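PDB 1KNV: Bse634I restriction endonuclease from Geobacillus stearothermophilus, which is a type II restriction endonuclease that probably cuts DNA at a specific recognition sequence in a metal-dependent reaction. Local coordinates for residues F110-R113 / K114-N118; E170-D173 / V174-L178; D154-S158 / E159-P163; N52-K55 / D56-A60. All blocks are in the same frame, centred on the assembly; numbering follows the deposited sequence.

Interaction 1. Residues F110-R113 / K114-N118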
# COMPACT_ATOMS: atom_id res chain seq x y z
N PHE B 110 32.99 3.89 -0.42
CA PHE B 110 32.40 2.82 -1.21
C PHE B 110 30.95 2.64 -0.78
O PHE B 110 30.70 2.06 0.27
CB PHE B 110 33.16 1.52 -0.99
CG PHE B 110 32.70 0.38 -1.88
CD1 PHE B 110 33.35 0.11 -3.08
CD2 PHE B 110 31.62 -0.41 -1.52
CE1 PHE B 110 32.94 -0.93 -3.89
CE2 PHE B 110 31.20 -1.46 -2.33
CZ PHE B 110 31.86 -1.72 -3.52
N ASP B 111 30.02 3.15 -1.57
CA ASP B 111 28.59 3.02 -1.28
C ASP B 111 28.26 1.53 -1.31
O ASP B 111 28.42 0.89 -2.35
CB ASP B 111 27.78 3.74 -2.35
CG ASP B 111 26.29 3.64 -2.12
OD1 ASP B 111 25.87 2.72 -1.39
OD2 ASP B 111 25.55 4.47 -2.69
N PHE B 112 27.80 1.00 -0.18
CA PHE B 112 27.48 -0.44 -0.08
C PHE B 112 26.53 -0.92 -1.17
O PHE B 112 26.56 -2.09 -1.55
CB PHE B 112 26.89 -0.76 1.31
CG PHE B 112 25.39 -0.60 1.39
CD1 PHE B 112 24.54 -1.68 1.19
CD2 PHE B 112 24.82 0.65 1.64
CE1 PHE B 112 23.15 -1.53 1.25
CE2 PHE B 112 23.44 0.81 1.70
CZ PHE B 112 22.60 -0.28 1.50
N ARG B 113 25.68 -0.01 -1.65
CA ARG B 113 24.72 -0.34 -2.70
C ARG B 113 25.40 -0.91 -3.95
O ARG B 113 24.77 -1.60 -4.74
CB ARG B 113 23.90 0.90 -3.05
CG ARG B 113 22.92 1.25 -1.94
CD ARG B 113 22.36 2.64 -2.09
NE ARG B 113 21.73 2.85 -3.38
CZ ARG B 113 21.08 3.96 -3.70
NH1 ARG B 113 20.99 4.95 -2.82
NH2 ARG B 113 20.52 4.10 -4.90
N LYS B 114 26.69 -0.62 -4.10
CA LYS B 114 27.44 -1.11 -5.24
C LYS B 114 27.68 -2.62 -5.17
O LYS B 114 28.21 -3.20 -6.12
CB LYS B 114 28.76 -0.35 -5.34
CG LYS B 114 28.56 1.11 -5.72
CD LYS B 114 29.74 1.98 -5.36
CE LYS B 114 30.96 1.62 -6.17
NZ LYS B 114 32.13 2.45 -5.77
N ILE B 115 27.31 -3.26 -4.06
CA ILE B 115 27.50 -4.70 -3.97
C ILE B 115 26.34 -5.40 -4.66
O ILE B 115 26.41 -6.58 -4.99
CB ILE B 115 27.59 -5.21 -2.49
CG1 ILE B 115 26.25 -5.06 -1.78
CG2 ILE B 115 28.69 -4.45 -1.75
CD1 ILE B 115 26.21 -5.81 -0.44
N PHE B 116 25.26 -4.66 -4.88
CA PHE B 116 24.08 -5.19 -5.54
C PHE B 116 24.32 -5.49 -7.01
O PHE B 116 25.13 -4.82 -7.66
CB PHE B 116 22.94 -4.19 -5.42
CG PHE B 116 22.31 -4.16 -4.06
CD1 PHE B 116 21.69 -3.00 -3.60
CD2 PHE B 116 22.29 -5.30 -3.26
CE1 PHE B 116 21.05 -2.97 -2.36
CE2 PHE B 116 21.66 -5.29 -2.03
CZ PHE B 116 21.04 -4.12 -1.57
N ASP B 117 23.61 -6.48 -7.54
CA ASP B 117 23.74 -6.82 -8.95
C ASP B 117 23.12 -5.70 -9.79
O ASP B 117 22.45 -4.80 -9.28
CB ASP B 117 23.09 -8.18 -9.26
CG ASP B 117 21.64 -8.29 -8.80
OD1 ASP B 117 21.16 -9.44 -8.65
OD2 ASP B 117 20.95 -7.27 -8.60
N ASN B 118 23.36 -5.76 -11.08
CA ASN B 118 22.85 -4.74 -11.98
C ASN B 118 21.33 -4.56 -11.95
O ASN B 118 20.83 -3.43 -11.93
CB ASN B 118 23.31 -5.07 -13.41
CG ASN B 118 22.79 -4.09 -14.41
OD1 ASN B 118 23.09 -2.89 -14.35
ND2 ASN B 118 21.98 -4.58 -15.35
O HOH W 1 31.10 4.70 -4.25

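Interaction 2. Residues E170-D173 / V174-L178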
# COMPACT_ATOMS: atom_id res chain seq x y z
N GLU B 170 48.91 -7.66 5.21
CA GLU B 170 48.11 -8.39 4.25
C GLU B 170 46.73 -8.87 4.72
O GLU B 170 45.73 -8.61 4.05
CB GLU B 170 48.91 -9.57 3.70
CG GLU B 170 48.29 -10.22 2.47
CD GLU B 170 49.09 -11.42 1.98
OE1 GLU B 170 50.28 -11.54 2.36
OE2 GLU B 170 48.55 -12.24 1.20
N ASN B 171 46.64 -9.57 5.85
CA ASN B 171 45.32 -10.02 6.25
C ASN B 171 44.44 -8.88 6.76
O ASN B 171 43.21 -8.98 6.74
CB ASN B 171 45.39 -11.20 7.25
CG ASN B 171 46.09 -10.85 8.54
OD1 ASN B 171 46.30 -9.68 8.85
ND2 ASN B 171 46.45 -11.87 9.31
N ILE B 172 45.05 -7.78 7.18
CA ILE B 172 44.28 -6.62 7.62
C ILE B 172 43.67 -5.96 6.38
O ILE B 172 42.50 -5.61 6.36
CB ILE B 172 45.16 -5.59 8.34
CG1 ILE B 172 45.54 -6.11 9.71
CG2 ILE B 172 44.41 -4.27 8.48
CD1 ILE B 172 46.38 -5.13 10.51
N ASP B 173 44.49 -5.79 5.34
CA ASP B 173 44.02 -5.19 4.10
C ASP B 173 42.89 -6.03 3.49
O ASP B 173 41.90 -5.50 2.99
CB ASP B 173 45.20 -5.07 3.11
CG ASP B 173 44.76 -4.55 1.74
OD1 ASP B 173 44.31 -3.39 1.65
OD2 ASP B 173 44.87 -5.30 0.74
N VAL B 174 43.03 -7.35 3.54
CA VAL B 174 42.02 -8.23 2.99
C VAL B 174 40.70 -8.11 3.76
O VAL B 174 39.61 -8.15 3.17
CB VAL B 174 42.49 -9.70 3.02
CG1 VAL B 174 41.34 -10.64 2.77
CG2 VAL B 174 43.54 -9.90 1.96
N ALA B 175 40.79 -7.96 5.07
CA ALA B 175 39.60 -7.84 5.91
C ALA B 175 38.89 -6.51 5.71
O ALA B 175 37.67 -6.42 5.87
CB ALA B 175 39.99 -8.01 7.38
N LEU B 176 39.64 -5.48 5.33
CA LEU B 176 39.06 -4.16 5.14
C LEU B 176 38.64 -3.82 3.71
O LEU B 176 38.09 -2.74 3.47
CB LEU B 176 40.05 -3.09 5.64
CG LEU B 176 40.38 -3.10 7.14
CD1 LEU B 176 41.41 -2.02 7.45
CD2 LEU B 176 39.11 -2.87 7.96
N THR B 177 38.89 -4.72 2.76
CA THR B 177 38.52 -4.48 1.36
C THR B 177 37.73 -5.64 0.82
O THR B 177 37.66 -5.85 -0.38
CB THR B 177 39.76 -4.30 0.46
OG1 THR B 177 40.56 -5.50 0.50
CG2 THR B 177 40.60 -3.11 0.91
N LEU B 178 37.12 -6.40 1.72
CA LEU B 178 36.33 -7.57 1.34
C LEU B 178 35.15 -7.18 0.45
O LEU B 178 34.78 -7.90 -0.47
CB LEU B 178 35.85 -8.27 2.61
CG LEU B 178 35.30 -9.69 2.57
CD1 LEU B 178 36.26 -10.65 1.88
CD2 LEU B 178 35.05 -10.12 4.00

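Interaction 3. Residues D154-S158 / E159-P163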
# COMPACT_ATOMS: atom_id res chain seq x y z
N ASP B 154 27.48 -18.67 -3.44
CA ASP B 154 28.38 -18.46 -4.57
C ASP B 154 29.38 -17.32 -4.41
O ASP B 154 30.22 -17.10 -5.28
CB ASP B 154 27.57 -18.27 -5.86
CG ASP B 154 26.92 -16.90 -5.95
OD1 ASP B 154 27.08 -16.09 -5.01
OD2 ASP B 154 26.26 -16.63 -6.97
N LEU B 155 29.30 -16.58 -3.30
CA LEU B 155 30.23 -15.47 -3.07
C LEU B 155 31.45 -15.91 -2.26
O LEU B 155 32.42 -15.16 -2.12
CB LEU B 155 29.54 -14.34 -2.30
CG LEU B 155 28.41 -13.59 -2.99
CD1 LEU B 155 27.88 -12.52 -2.05
CD2 LEU B 155 28.91 -12.97 -4.26
N ILE B 156 31.39 -17.13 -1.72
CA ILE B 156 32.44 -17.67 -0.87
C ILE B 156 33.67 -18.24 -1.58
O ILE B 156 33.56 -19.16 -2.40
CB ILE B 156 31.85 -18.75 0.06
CG1 ILE B 156 30.60 -18.20 0.74
CG2 ILE B 156 32.90 -19.20 1.08
CD1 ILE B 156 30.82 -16.97 1.57
N LYS B 157 34.83 -17.69 -1.26
CA LYS B 157 36.10 -18.14 -1.82
C LYS B 157 36.82 -18.92 -0.72
O LYS B 157 36.71 -18.57 0.46
CB LYS B 157 36.95 -16.95 -2.26
CG LYS B 157 36.25 -16.06 -3.28
CD LYS B 157 37.22 -15.18 -4.07
CE LYS B 157 37.97 -14.20 -3.19
NZ LYS B 157 38.93 -13.35 -3.98
N SER B 158 37.54 -19.97 -1.10
CA SER B 158 38.26 -20.79 -0.13
C SER B 158 39.21 -19.99 0.77
O SER B 158 39.42 -20.37 1.92
CB SER B 158 39.06 -21.89 -0.86
OG SER B 158 40.21 -21.35 -1.50
N GLU B 159 39.77 -18.90 0.25
CA GLU B 159 40.69 -18.08 1.04
C GLU B 159 40.04 -17.50 2.28
O GLU B 159 40.72 -17.24 3.28
CB GLU B 159 41.23 -16.91 0.23
CG GLU B 159 41.84 -17.26 -1.09
CD GLU B 159 40.87 -17.05 -2.21
OE1 GLU B 159 40.09 -17.97 -2.51
OE2 GLU B 159 40.88 -15.93 -2.77
N TYR B 160 38.73 -17.27 2.21
CA TYR B 160 37.98 -16.70 3.33
C TYR B 160 37.93 -17.67 4.49
O TYR B 160 37.68 -17.28 5.62
CB TYR B 160 36.54 -16.40 2.92
CG TYR B 160 36.35 -15.41 1.80
CD1 TYR B 160 35.10 -15.26 1.19
CD2 TYR B 160 37.41 -14.64 1.33
CE1 TYR B 160 34.91 -14.38 0.14
CE2 TYR B 160 37.23 -13.75 0.27
CZ TYR B 160 35.98 -13.62 -0.32
OH TYR B 160 35.78 -12.74 -1.36
N ASN B 161 38.15 -18.95 4.19
CA ASN B 161 38.08 -19.99 5.19
C ASN B 161 39.35 -20.26 5.98
O ASN B 161 39.43 -21.25 6.70
CB ASN B 161 37.57 -21.27 4.56
CG ASN B 161 36.14 -21.13 4.08
OD1 ASN B 161 35.28 -20.61 4.80
ND2 ASN B 161 35.87 -21.59 2.85
N LEU B 162 40.34 -19.39 5.84
CA LEU B 162 41.59 -19.52 6.59
C LEU B 162 41.51 -18.49 7.71
O LEU B 162 41.37 -17.29 7.45
CB LEU B 162 42.79 -19.22 5.69
CG LEU B 162 42.96 -20.10 4.46
CD1 LEU B 162 44.09 -19.53 3.61
CD2 LEU B 162 43.25 -21.56 4.86
N PRO B 163 41.58 -18.94 8.97
CA PRO B 163 41.50 -17.95 10.04
C PRO B 163 42.71 -17.02 10.13
O PRO B 163 43.73 -17.24 9.49
CB PRO B 163 41.28 -18.80 11.30
CG PRO B 163 41.90 -20.12 10.98
CD PRO B 163 41.63 -20.32 9.50
O HOH W 2 33.65 -12.93 -3.15

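Interaction 4. Residues N52-K55 / D56-A60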
# COMPACT_ATOMS: atom_id res chain seq x y z
N ASN B 52 48.61 3.66 24.45
CA ASN B 52 49.77 3.84 25.31
C ASN B 52 51.03 3.41 24.58
O ASN B 52 52.08 4.04 24.71
CB ASN B 52 49.61 3.04 26.59
CG ASN B 52 48.39 3.44 27.36
OD1 ASN B 52 48.02 4.62 27.39
ND2 ASN B 52 47.75 2.47 28.01
N TYR B 53 50.93 2.34 23.80
CA TYR B 53 52.08 1.89 23.06
C TYR B 53 52.59 2.99 22.15
O TYR B 53 53.77 3.31 22.13
CB TYR B 53 51.74 0.69 22.19
CG TYR B 53 52.88 0.29 21.30
CD1 TYR B 53 54.04 -0.29 21.82
CD2 TYR B 53 52.80 0.46 19.92
CE1 TYR B 53 55.08 -0.69 20.99
CE2 TYR B 53 53.84 0.06 19.08
CZ TYR B 53 54.97 -0.52 19.62
OH TYR B 53 55.97 -0.94 18.78
N VAL B 54 51.68 3.57 21.37
CA VAL B 54 52.06 4.65 20.47
C VAL B 54 52.57 5.83 21.29
O VAL B 54 53.50 6.54 20.88
CB VAL B 54 50.86 5.10 19.59
CG1 VAL B 54 51.22 6.35 18.79
CG2 VAL B 54 50.48 3.97 18.64
N LYS B 55 51.98 6.05 22.46
CA LYS B 55 52.41 7.14 23.32
C LYS B 55 53.82 6.90 23.86
O LYS B 55 54.59 7.84 24.03
CB LYS B 55 51.41 7.33 24.47
CG LYS B 55 50.09 7.94 24.02
CD LYS B 55 49.17 8.20 25.20
CE LYS B 55 47.93 8.98 24.78
NZ LYS B 55 47.03 9.26 25.93
N ASP B 56 54.17 5.64 24.14
CA ASP B 56 55.50 5.33 24.62
C ASP B 56 56.50 5.54 23.49
O ASP B 56 57.59 6.06 23.71
CB ASP B 56 55.60 3.89 25.13
CG ASP B 56 54.84 3.68 26.42
OD1 ASP B 56 54.59 4.68 27.13
OD2 ASP B 56 54.52 2.52 26.73
N VAL B 57 56.12 5.13 22.28
CA VAL B 57 57.00 5.28 21.12
C VAL B 57 57.26 6.76 20.80
O VAL B 57 58.36 7.13 20.39
CB VAL B 57 56.40 4.58 19.89
CG1 VAL B 57 57.20 4.93 18.64
CG2 VAL B 57 56.38 3.08 20.12
N VAL B 58 56.24 7.59 20.96
CA VAL B 58 56.40 9.02 20.70
C VAL B 58 57.44 9.58 21.67
O VAL B 58 58.33 10.34 21.28
CB VAL B 58 55.08 9.79 20.91
CG1 VAL B 58 55.32 11.28 20.75
CG2 VAL B 58 54.04 9.32 19.92
N LYS B 59 57.31 9.19 22.94
CA LYS B 59 58.21 9.66 23.99
C LYS B 59 59.64 9.19 23.78
O LYS B 59 60.57 9.97 23.94
CB LYS B 59 57.70 9.22 25.36
CG LYS B 59 58.47 9.86 26.51
CD LYS B 59 57.82 9.62 27.87
CE LYS B 59 58.68 10.22 28.99
NZ LYS B 59 58.11 10.08 30.37
N ALA B 60 59.81 7.92 23.42
CA ALA B 60 61.15 7.37 23.20
C ALA B 60 61.82 8.00 21.99
O ALA B 60 63.03 7.93 21.84
CB ALA B 60 61.09 5.86 23.03

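Interaction 1. Residues F110-R113 / K114-N118
D111 O receives the backbone N of K114 at 2.9 Å in a nearly straight bond (166° at the hydrogen), and the first carbons of the lysine side chain close in on the same oxygen. Two further i to i+3 bonds, I115 N to F112 O and F116 N to R113 O, wind this stretch into a short 3-10 turn. Aspartate suits its entry: with CG anti to the backbone N, D111 OD1 accepts from R113 N at 2.7 Å, the donor lying above the carboxylate plane, and closes an Asx turn.

K114 then doubles back toward F110. A bend at chi3 (67°) lays CE over one face of the phenyl ring and brings K114 NZ to 3.8 Å from F110 CD1. K114 NZ also gives a 2.9 Å hydrogen bond to a water that accepts, more loosely, from D111 N. I115 meets the same ring at its edge, where I115 CG2 lies in the ring plane 3.9 Å from F110 CE2. An alanine in place of K114 would probably leave that face of F110 without its lysine cover and the water without its ammonium donor.

F112 CE1 and F116 CZ pack at 4.4 Å, their rings meeting obliquely. R113 lays CG over a face of F112 and sends its guanidinium to a salt bridge with E128 of helix 118-131 and a hydrogen bond to T142, so the charge of this buried residue is paired. N144 bonds both F110 O and F112 N.

The contact thus combines apolar side chains with a turn whose amides from R113 to F116 bond within it, while arginine and lysine pack their hydrocarbon and carry their charge to a carboxylate and a water.

Interaction 2. Residues E170-D173 / V174-L178
Successive i to i+4 bonds, V174 N to E170 O at 3.0 Å, A175 N to N171 O and L176 N to I172 O, make this the final part of an alpha helix, and L176 N also leans weakly on D173 O. That carbonyl has a firmer partner: T177 OG1 donates to D173 O over 2.8 Å. The hydroxyl gets there because chi1 (61°) sets it between the backbone N and the carbonyl carbon, which leaves T177 CG2 3.8 Å from D173 OD1. A valine here, with no hydroxyl, would probably leave D173 O with only the weak bond from L176 N among the bonds described and the end of the helix less firmly tied.

One turn apart, I172 and L176 run side by side in the same direction, with CG2 of I172 3.9 Å from CD1 of L176. Both lean on F27 of helix 26-33. V174 folds CG2 against E170 O, and the small A175 lets A84 and I85 of helix 68-93 come close. N171 hydrogen-bonds through ND2 to K166 O and through OD1 to T168 N.

The pattern is that of an amphipathic helix, apolar side chains inward and E170 and D173 outward, with a threonine hydroxyl returned to the i-4 carbonyl; L176 lies about 10 Å, side chain to side chain, from D146 and L197, which bind calcium in this protein although no ion is bound to this chain here.

Interaction 3. Residues D154-S158 / E159-P163
E159, inside the short 3-10 turn that S158 begins, folds back on K157. Its chain is twisted to an unusual chi2 of 98°, which folds the carboxylate over the lysine: E159 OE1 rests 3.3 Å from K157 CB, and E159 OE2 forms a rather long salt bridge of 3.5 Å with K157 NZ. Both residues are exposed, as befits a surface ion pair.

Y160 follows with the main interlock. Its backbone N bonds to K157 O, and its ring slides beneath the lysine so that K157 CB stands 3.9 Å from the Y160 ring centroid, only 9° off the normal, a CH-pi contact. The bend of K157 at chi3 carries K157 CE on to Y160 OH, 3.2 Å away. Tyrosine suits this place because its flat face takes the hydrocarbon while its hydroxyl works at the far end: a water donates to Y160 OH at 2.8 Å and to L155 O at 2.7 Å, and D181 bonds the same hydroxyl.

N161 completes the turn through its N, 3.0 Å from S158 O, while its OD1 takes a bond from R91. L162 N adds a weak bond to E159 O.

The turn sits in the connection between strand 147-151 and helix 169-176, with I156 and Y160 against R91 of helix 68-93 and L100 of strand 99-103, and L162 O held by W88 of that same helix 68-93.

Interaction 4. Residues N52-K55 / D56-A60
Y53 offers one face of its ring to V57, whose CG2 stands 4.0 Å from the Y53 ring centroid and 16° off the normal, a CH-pi contact displaced toward the hydroxyl-bearing carbon: V57 CG2 is 3.9 Å from Y53 CZ. Placing the tyrosine CG anti to its own N (chi1 174°) swings the ring along the helix to this methyl. Tyrosine fits here because the ring covers an apolar side chain while OH bonds to E32 and S8.

On the adjoining flank V54 CG1 and V58 CG2 touch at 4.2 Å. V58 CG2 also presses to 3.0 Å from V54 O, the tight fit of a beta-branched methyl lying beside the carbonyl one turn back.

Beneath them run regular i to i+4 bonds, the shortest from D56 N to N52 O at 2.7 Å, the longest from K59 N to K55 O at 3.2 Å. D56 folds its carboxylate over N52 O, with D56 CG 3.3 Å from that oxygen. Lysine and aspartate suit the exposed side: K59 extends away, and K55 pairs NZ with E51 and makes a cation-pi contact with F71.

The apolar side of this last part of helix 43-60 faces V11 of strand 11-16, which V54, V57 and V58 all touch, and the preceding loop at C10; V54 also packs on F71 and W78 of helix 68-93.

How the interactions relate
Interactions 2 and 3 are the only two that touch: L178 CD1 packs 3.6 Å from Y160 CE2, and W88 meets both, through V174 and L162. Interaction 1 stands apart, its centre about 18 Å from that of interaction 2 and about 20 Å from that of interaction 3, yet F110 packs on F179, next to L178, and I115 and L155 both meet C186. Interaction 4 is remote, about 40 Å from interaction 1 between centres, on the far side of the chain's centre. Helix 68-93 is common ground for interactions 2, 3 and 4. Interactions 1 and 2 lie near the calcium site, which holds no ion in this chain, with F112 and L176 each about 10 Å from D146 between side chains.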